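PDB 1R9D: glycerol dehydratase, which probably dehydrates glycerol to 3-hydroxypropionaldehyde as a B12-independent lyase of the glycyl radical family. Local coordinates for residues A404-E409 with G432-Q437; S377-N382 with R426-I431. All coordinates share one frame; numbering follows the deposited sequence.

Contact 1 (A404-E409 with G432-Q437); sequences AYYNDE and GCVEPQ
Tyr406 points its ring from strand 404-407 at the turn before strand 435-437 and meets it with its hydroxyl and one ring edge. Its OH donates a short hydrogen bond to Cys433 O, 2.5 Å away; the donor lies in the carbonyl plane, at a C=O...O angle of 158°. Val434 stands at the edge of the same ring, crossing the tyrosine at about a right angle. Tyr406 CE2 lies 3.9 Å from Val434 CA, and Val434 CG1 comes 3.8 Å from the hydroxyl oxygen Tyr406 OH. With CG1 anti to its carbonyl carbon (chi1 -64°), Val434 lays this methyl against the outer end of the ring, while its side chain also touches His733. The ring of Tyr406 in turn meets that of His733, their planes at about 45°. From the start of strand 435-437, the side chain of Glu435 folds back toward the two preceding residues. Its OE2 accepts from Cys433 N and from Val434 N, each at 3.0 Å, on the syn and anti sides respectively but from the same face of the carboxylate. The side chain of Cys433 comes within about 4 Å of a bound glycerol at the nearest atoms; Glu435 OE1 is hydrogen-bonded to glycerol O3. Gly-Cys-Val-Glu-Pro fits the cysteine finger loop inside the pyruvate formate lyase-like barrel, consistent with a thiyl-forming cysteine beside the substrate. The tyrosine takes up the buried carbonyl and Glu435 OE2 the two amides, so that phenol and carboxylate probably help to set the backbone that carries Cys433 to the glycerol site.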
ATOM      1  N   ALA A 404      -7.336  33.823  23.450  1.00 24.95           N
ATOM      2  CA  ALA A 404      -5.997  33.328  23.739  1.00 23.65           C
ATOM      3  C   ALA A 404      -5.098  34.311  22.985  1.00 22.76           C
ATOM      4  O   ALA A 404      -5.457  34.746  21.892  1.00 22.00           O
ATOM      5  CB  ALA A 404      -5.826  31.915  23.194  1.00 23.57           C
ATOM      6  N   TYR A 405      -3.955  34.677  23.572  1.00 21.01           N
ATOM      7  CA  TYR A 405      -3.024  35.622  22.947  1.00 21.23           C
ATOM      8  C   TYR A 405      -1.786  34.896  22.440  1.00 20.59           C
ATOM      9  O   TYR A 405      -1.233  34.056  23.146  1.00 20.27           O
ATOM     10  CB  TYR A 405      -2.588  36.706  23.948  1.00 21.88           C
ATOM     11  CG  TYR A 405      -3.723  37.558  24.485  1.00 22.29           C
ATOM     12  CD1 TYR A 405      -4.574  37.077  25.478  1.00 24.04           C
ATOM     13  CD2 TYR A 405      -3.955  38.835  23.985  1.00 22.17           C
ATOM     14  CE1 TYR A 405      -5.633  37.852  25.961  1.00 23.52           C
ATOM     15  CE2 TYR A 405      -5.013  39.620  24.460  1.00 23.88           C
ATOM     16  CZ  TYR A 405      -5.843  39.119  25.446  1.00 23.47           C
ATOM     17  OH  TYR A 405      -6.884  39.889  25.922  1.00 24.57           O
ATOM     18  N   TYR A 406      -1.361  35.225  21.219  1.00 20.68           N
ATOM     19  CA  TYR A 406      -0.187  34.597  20.607  1.00 20.70           C
ATOM     20  C   TYR A 406       0.835  35.623  20.161  1.00 20.80           C
ATOM     21  O   TYR A 406       0.485  36.657  19.591  1.00 20.83           O
ATOM     22  CB  TYR A 406      -0.613  33.723  19.425  1.00 20.46           C
ATOM     23  CG  TYR A 406      -1.516  32.602  19.858  1.00 20.87           C
ATOM     24  CD1 TYR A 406      -2.895  32.793  19.958  1.00 21.10           C
ATOM     25  CD2 TYR A 406      -0.990  31.373  20.236  1.00 20.17           C
ATOM     26  CE1 TYR A 406      -3.723  31.782  20.431  1.00 22.66           C
ATOM     27  CE2 TYR A 406      -1.809  30.353  20.709  1.00 22.21           C
ATOM     28  CZ  TYR A 406      -3.175  30.569  20.805  1.00 22.84           C
ATOM     29  OH  TYR A 406      -3.987  29.571  21.284  1.00 24.14           O
ATOM     30  N   ASN A 407       2.107  35.307  20.397  1.00 20.65           N
ATOM     31  CA  ASN A 407       3.217  36.209  20.097  1.00 21.06           C
ATOM     32  C   ASN A 407       3.906  36.033  18.742  1.00 20.05           C
ATOM     33  O   ASN A 407       4.693  35.118  18.555  1.00 20.62           O
ATOM     34  CB  ASN A 407       4.247  36.079  21.229  1.00 21.23           C
ATOM     35  CG  ASN A 407       5.348  37.111  21.149  1.00 22.72           C
ATOM     36  OD1 ASN A 407       5.250  38.083  20.402  1.00 22.00           O
ATOM     37  ND2 ASN A 407       6.399  36.915  21.942  1.00 23.67           N
ATOM     38  N   ASP A 408       3.600  36.926  17.804  1.00 21.43           N
ATOM     39  CA  ASP A 408       4.196  36.915  16.465  1.00 21.30           C
ATOM     40  C   ASP A 408       5.721  36.962  16.532  1.00 21.66           C
ATOM     41  O   ASP A 408       6.414  36.323  15.738  1.00 22.43           O
ATOM     42  CB  ASP A 408       3.759  38.152  15.685  1.00 21.43           C
ATOM     43  CG  ASP A 408       2.416  37.992  14.998  1.00 22.66           C
ATOM     44  OD1 ASP A 408       1.617  37.119  15.393  1.00 22.40           O
ATOM     45  OD2 ASP A 408       2.167  38.777  14.055  1.00 23.57           O
ATOM     46  N   GLU A 409       6.232  37.748  17.475  1.00 21.89           N
ATOM     47  CA  GLU A 409       7.674  37.947  17.615  1.00 22.71           C
ATOM     48  C   GLU A 409       8.477  36.682  17.893  1.00 22.75           C
ATOM     49  O   GLU A 409       9.660  36.613  17.561  1.00 23.78           O
ATOM     50  CB  GLU A 409       7.938  39.006  18.690  1.00 24.94           C
ATOM     51  CG  GLU A 409       7.231  40.353  18.441  1.00 26.15           C
ATOM     52  CD  GLU A 409       7.685  41.059  17.169  1.00 29.98           C
ATOM     53  OE1 GLU A 409       8.898  41.019  16.864  1.00 31.11           O
ATOM     54  OE2 GLU A 409       6.835  41.678  16.482  1.00 27.02           O
ATOM     55  N   GLY A 432      -5.925  23.934  16.830  1.00 21.95           N
ATOM     56  CA  GLY A 432      -6.325  23.421  18.131  1.00 21.46           C
ATOM     57  C   GLY A 432      -6.132  24.335  19.331  1.00 22.69           C
ATOM     58  O   GLY A 432      -6.860  25.310  19.503  1.00 23.05           O
ATOM     59  N   CYS A 433      -5.153  24.012  20.170  1.00 22.60           N
ATOM     60  CA  CYS A 433      -4.883  24.806  21.365  1.00 21.98           C
ATOM     61  C   CYS A 433      -3.843  25.909  21.183  1.00 21.94           C
ATOM     62  O   CYS A 433      -4.132  27.079  21.424  1.00 22.70           O
ATOM     63  CB  CYS A 433      -4.429  23.896  22.503  1.00 22.60           C
ATOM     64  SG  CYS A 433      -5.696  22.761  23.119  1.00 26.40           S
ATOM     65  N   VAL A 434      -2.637  25.532  20.768  1.00 21.89           N
ATOM     66  CA  VAL A 434      -1.554  26.507  20.598  1.00 22.43           C
ATOM     67  C   VAL A 434      -0.565  26.172  19.477  1.00 22.94           C
ATOM     68  O   VAL A 434       0.521  26.744  19.423  1.00 20.93           O
ATOM     69  CB  VAL A 434      -0.731  26.633  21.909  1.00 23.34           C
ATOM     70  CG1 VAL A 434      -1.596  27.192  23.030  1.00 23.61           C
ATOM     71  CG2 VAL A 434      -0.177  25.269  22.305  1.00 23.85           C
ATOM     72  N   GLU A 435      -0.942  25.275  18.574  1.00 22.38           N
ATOM     73  CA  GLU A 435      -0.043  24.843  17.500  1.00 22.33           C
ATOM     74  C   GLU A 435      -0.073  25.701  16.221  1.00 22.87           C
ATOM     75  O   GLU A 435      -1.058  25.710  15.483  1.00 22.72           O
ATOM     76  CB  GLU A 435      -0.350  23.371  17.172  1.00 23.02           C
ATOM     77  CG  GLU A 435      -0.520  22.479  18.433  1.00 24.62           C
ATOM     78  CD  GLU A 435      -1.987  22.178  18.787  1.00 25.55           C
ATOM     79  OE1 GLU A 435      -2.627  21.385  18.060  1.00 25.06           O
ATOM     80  OE2 GLU A 435      -2.506  22.729  19.789  1.00 23.43           O
ATOM     81  N   PRO A 436       1.027  26.418  15.928  1.00 23.44           N
ATOM     82  CA  PRO A 436       1.080  27.269  14.733  1.00 22.51           C
ATOM     83  C   PRO A 436       1.367  26.551  13.413  1.00 22.47           C
ATOM     84  O   PRO A 436       2.072  25.543  13.381  1.00 23.20           O
ATOM     85  CB  PRO A 436       2.190  28.283  15.053  1.00 23.42           C
ATOM     86  CG  PRO A 436       2.774  27.850  16.384  1.00 25.67           C
ATOM     87  CD  PRO A 436       2.306  26.451  16.651  1.00 24.64           C
ATOM     88  N   GLN A 437       0.831  27.090  12.322  1.00 22.30           N
ATOM     89  CA  GLN A 437       1.072  26.520  10.995  1.00 21.84           C
ATOM     90  C   GLN A 437       0.661  27.500   9.900  1.00 22.25           C
ATOM     91  O   GLN A 437      -0.079  28.451  10.148  1.00 22.01           O
ATOM     92  CB  GLN A 437       0.288  25.206  10.795  1.00 22.76           C
ATOM     93  CG  GLN A 437      -1.130  25.405  10.195  1.00 23.62           C
ATOM     94  CD  GLN A 437      -1.821  24.113   9.744  1.00 23.88           C
ATOM     95  OE1 GLN A 437      -2.796  24.158   8.983  1.00 23.79           O
ATOM     96  NE2 GLN A 437      -1.338  22.970  10.219  1.00 22.28           N
TER

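Contact 2 (S377-N382 with R426-I431); sequences SVRIWN and RDYGII
Arg379 and Tyr428 stack face to face, their side chains running past each other in opposite directions. The guanidinium lies off-centre on the ring with planes at 19°, and Tyr428 CE2 is 3.4 Å from Arg379 CZ, over the middle of the guanidinium. This is a cation-pi contact, to which the chain of the arginine adds a CH-pi one: Arg379 CD lies over the ring toward its rim, 3.6 Å from Tyr428 CZ. The bend at chi3 (50°) turns the guanidinium to follow the ring.

Hydrogen bonds hold the end of the arginine. Arg379 NH1 and NH2 both donate to one acceptor, Arg426 O, at 3.0 and 2.9 Å. That oxygen lies in the guanidinium plane, though both donors rise from the same face of its own carbonyl plane. A weak bond links Arg379 NH1 to Tyr428 O.

The arginine has its carboxylate partner outside the two segments: Arg379 NH2 forms a salt bridge with OD2 of Asp408, the first residue of helix 408-417, whose OD1 is hydrogen-bonded to Tyr428 OH. Asp427 pairs with Lys438 and Arg287.

Ile411 and Leu415 of helix 408-417 also pack on the tyrosine. Strand 375-380, flanked by parallel strands 341-344 and 404-407, probably belongs to one five-stranded half of the family's barrel; Arg379 fastens to it residues 426-428, which run into strand 429-431 at the base of the cysteine loop.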
ATOM      1  N   SER A 377      -8.926  33.496  19.187  1.00 23.24           N
ATOM      2  CA  SER A 377      -7.562  33.897  19.502  1.00 23.05           C
ATOM      3  C   SER A 377      -7.188  35.192  18.799  1.00 22.42           C
ATOM      4  O   SER A 377      -7.850  35.608  17.852  1.00 21.86           O
ATOM      5  CB  SER A 377      -6.602  32.799  19.042  1.00 23.27           C
ATOM      6  OG  SER A 377      -6.937  31.549  19.616  1.00 26.50           O
ATOM      7  N   VAL A 378      -6.118  35.833  19.265  1.00 22.16           N
ATOM      8  CA  VAL A 378      -5.650  37.056  18.636  1.00 21.44           C
ATOM      9  C   VAL A 378      -4.124  37.009  18.518  1.00 21.87           C
ATOM     10  O   VAL A 378      -3.437  36.468  19.384  1.00 22.71           O
ATOM     11  CB  VAL A 378      -6.046  38.335  19.437  1.00 22.43           C
ATOM     12  CG1 VAL A 378      -7.570  38.417  19.588  1.00 21.48           C
ATOM     13  CG2 VAL A 378      -5.366  38.340  20.800  1.00 22.56           C
ATOM     14  N   ARG A 379      -3.605  37.542  17.423  1.00 22.12           N
ATOM     15  CA  ARG A 379      -2.162  37.593  17.223  1.00 21.93           C
ATOM     16  C   ARG A 379      -1.718  38.970  17.689  1.00 22.60           C
ATOM     17  O   ARG A 379      -2.413  39.959  17.459  1.00 23.79           O
ATOM     18  CB  ARG A 379      -1.813  37.394  15.746  1.00 21.61           C
ATOM     19  CG  ARG A 379      -1.831  35.940  15.308  1.00 22.90           C
ATOM     20  CD  ARG A 379      -1.546  35.788  13.821  1.00 22.91           C
ATOM     21  NE  ARG A 379      -0.353  36.528  13.420  1.00 22.25           N
ATOM     22  CZ  ARG A 379       0.188  36.466  12.210  1.00 22.92           C
ATOM     23  NH1 ARG A 379      -0.354  35.686  11.282  1.00 22.88           N
ATOM     24  NH2 ARG A 379       1.260  37.200  11.921  1.00 22.75           N
ATOM     25  N   ILE A 380      -0.565  39.030  18.348  1.00 22.29           N
ATOM     26  CA  ILE A 380      -0.025  40.282  18.860  1.00 22.68           C
ATOM     27  C   ILE A 380       1.406  40.439  18.356  1.00 22.45           C
ATOM     28  O   ILE A 380       2.158  39.472  18.333  1.00 22.52           O
ATOM     29  CB  ILE A 380       0.006  40.272  20.414  1.00 23.24           C
ATOM     30  CG1 ILE A 380      -1.413  40.111  20.970  1.00 23.61           C
ATOM     31  CG2 ILE A 380       0.666  41.539  20.946  1.00 23.15           C
ATOM     32  CD1 ILE A 380      -2.356  41.250  20.619  1.00 24.91           C
ATOM     33  N   TRP A 381       1.769  41.640  17.921  1.00 23.31           N
ATOM     34  CA  TRP A 381       3.131  41.885  17.471  1.00 24.64           C
ATOM     35  C   TRP A 381       3.556  43.296  17.864  1.00 25.66           C
ATOM     36  O   TRP A 381       2.772  44.034  18.462  1.00 25.48           O
ATOM     37  CB  TRP A 381       3.279  41.643  15.958  1.00 25.29           C
ATOM     38  CG  TRP A 381       2.595  42.614  15.051  1.00 26.83           C
ATOM     39  CD1 TRP A 381       1.250  42.845  14.945  1.00 27.68           C
ATOM     40  CD2 TRP A 381       3.224  43.430  14.056  1.00 28.11           C
ATOM     41  NE1 TRP A 381       1.004  43.752  13.934  1.00 28.42           N
ATOM     42  CE2 TRP A 381       2.200  44.125  13.374  1.00 28.66           C
ATOM     43  CE3 TRP A 381       4.555  43.636  13.672  1.00 27.63           C
ATOM     44  CZ2 TRP A 381       2.467  45.013  12.327  1.00 30.02           C
ATOM     45  CZ3 TRP A 381       4.823  44.520  12.628  1.00 30.22           C
ATOM     46  CH2 TRP A 381       3.780  45.198  11.969  1.00 29.68           C
ATOM     47  N   ASN A 382       4.796  43.670  17.558  1.00 25.85           N
ATOM     48  CA  ASN A 382       5.290  44.991  17.942  1.00 27.21           C
ATOM     49  C   ASN A 382       4.416  46.172  17.528  1.00 28.06           C
ATOM     50  O   ASN A 382       4.332  47.164  18.256  1.00 28.47           O
ATOM     51  CB  ASN A 382       6.714  45.215  17.415  1.00 27.19           C
ATOM     52  CG  ASN A 382       7.770  44.502  18.248  1.00 28.06           C
ATOM     53  OD1 ASN A 382       8.972  44.756  18.101  1.00 28.45           O
ATOM     54  ND2 ASN A 382       7.332  43.602  19.118  1.00 25.03           N
ATOM     55  N   ARG A 426       4.743  34.493   8.317  1.00 22.46           N
ATOM     56  CA  ARG A 426       4.000  35.693   8.679  1.00 23.16           C
ATOM     57  C   ARG A 426       2.491  35.502   8.569  1.00 24.28           C
ATOM     58  O   ARG A 426       1.722  36.232   9.193  1.00 24.10           O
ATOM     59  CB  ARG A 426       4.416  36.874   7.794  1.00 23.07           C
ATOM     60  CG  ARG A 426       5.725  37.517   8.208  1.00 22.93           C
ATOM     61  CD  ARG A 426       6.150  38.599   7.232  1.00 25.66           C
ATOM     62  NE  ARG A 426       7.312  39.336   7.727  1.00 27.06           N
ATOM     63  CZ  ARG A 426       8.082  40.105   6.968  1.00 28.64           C
ATOM     64  NH1 ARG A 426       7.815  40.235   5.677  1.00 28.60           N
ATOM     65  NH2 ARG A 426       9.118  40.744   7.500  1.00 29.31           N
ATOM     66  N   ASP A 427       2.071  34.513   7.788  1.00 24.53           N
ATOM     67  CA  ASP A 427       0.647  34.257   7.587  1.00 25.22           C
ATOM     68  C   ASP A 427       0.136  33.085   8.432  1.00 24.46           C
ATOM     69  O   ASP A 427      -0.852  32.445   8.088  1.00 24.73           O
ATOM     70  CB  ASP A 427       0.394  33.985   6.097  1.00 27.00           C
ATOM     71  CG  ASP A 427      -1.075  34.070   5.723  1.00 31.12           C
ATOM     72  OD1 ASP A 427      -1.737  35.052   6.123  1.00 30.02           O
ATOM     73  OD2 ASP A 427      -1.562  33.157   5.018  1.00 34.36           O
ATOM     74  N   TYR A 428       0.797  32.819   9.551  1.00 23.01           N
ATOM     75  CA  TYR A 428       0.403  31.704  10.400  1.00 22.42           C
ATOM     76  C   TYR A 428      -0.933  31.870  11.110  1.00 21.80           C
ATOM     77  O   TYR A 428      -1.412  32.980  11.339  1.00 21.39           O
ATOM     78  CB  TYR A 428       1.489  31.424  11.453  1.00 22.11           C
ATOM     79  CG  TYR A 428       1.428  32.301  12.690  1.00 21.51           C
ATOM     80  CD1 TYR A 428       0.628  31.950  13.784  1.00 20.37           C
ATOM     81  CD2 TYR A 428       2.163  33.484  12.767  1.00 20.14           C
ATOM     82  CE1 TYR A 428       0.566  32.753  14.918  1.00 21.84           C
ATOM     83  CE2 TYR A 428       2.105  34.295  13.898  1.00 20.97           C
ATOM     84  CZ  TYR A 428       1.307  33.922  14.969  1.00 20.98           C
ATOM     85  OH  TYR A 428       1.273  34.711  16.096  1.00 23.38           O
ATOM     86  N   GLY A 429      -1.521  30.729  11.448  1.00 21.20           N
ATOM     87  CA  GLY A 429      -2.764  30.692  12.187  1.00 21.23           C
ATOM     88  C   GLY A 429      -2.513  29.636  13.242  1.00 21.33           C
ATOM     89  O   GLY A 429      -1.486  28.958  13.185  1.00 21.13           O
ATOM     90  N   ILE A 430      -3.419  29.486  14.201  1.00 20.51           N
ATOM     91  CA  ILE A 430      -3.243  28.483  15.238  1.00 21.37           C
ATOM     92  C   ILE A 430      -4.156  27.271  15.052  1.00 22.43           C
ATOM     93  O   ILE A 430      -5.325  27.411  14.684  1.00 23.45           O
ATOM     94  CB  ILE A 430      -3.503  29.085  16.637  1.00 22.27           C
ATOM     95  CG1 ILE A 430      -2.441  30.151  16.944  1.00 21.37           C
ATOM     96  CG2 ILE A 430      -3.479  27.983  17.697  1.00 21.51           C
ATOM     97  CD1 ILE A 430      -1.020  29.612  16.968  1.00 21.08           C
ATOM     98  N   ILE A 431      -3.605  26.090  15.300  1.00 22.32           N
ATOM     99  CA  ILE A 431      -4.349  24.837  15.203  1.00 22.30           C
ATOM    100  C   ILE A 431      -4.681  24.354  16.614  1.00 22.87           C
ATOM    101  O   ILE A 431      -3.824  24.373  17.490  1.00 21.99           O
ATOM    102  CB  ILE A 431      -3.513  23.732  14.518  1.00 22.38           C
ATOM    103  CG1 ILE A 431      -3.130  24.169  13.103  1.00 23.25           C
ATOM    104  CG2 ILE A 431      -4.295  22.413  14.498  1.00 22.54           C
ATOM    105  CD1 ILE A 431      -4.319  24.586  12.240  1.00 23.50           C
TER

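Overall arrangement
Both contacts tie the five-stranded sheet to the chain around the small antiparallel pair 429-431 and 435-437: contact 1, from strand 404-407, reaches the turn between those two strands; contact 2, from the parallel neighbour 375-380, the residues just ahead of 429-431. Contact 1 lies deeper: its centre is about 12 Å from the centre of the chain, that of contact 2 about 16 Å. All its touching residues are buried, and Cys433 lies next to the glycerol; contact 2 is only partly buried. The inner one relies on a neutral hydroxyl and an apolar edge, the outer one on a charged guanidinium. The carboxylate of Asp408, from a segment of contact 1, serves contact 2. Tyr406 CE1 also packs 3.3 Å from Ser377 OG.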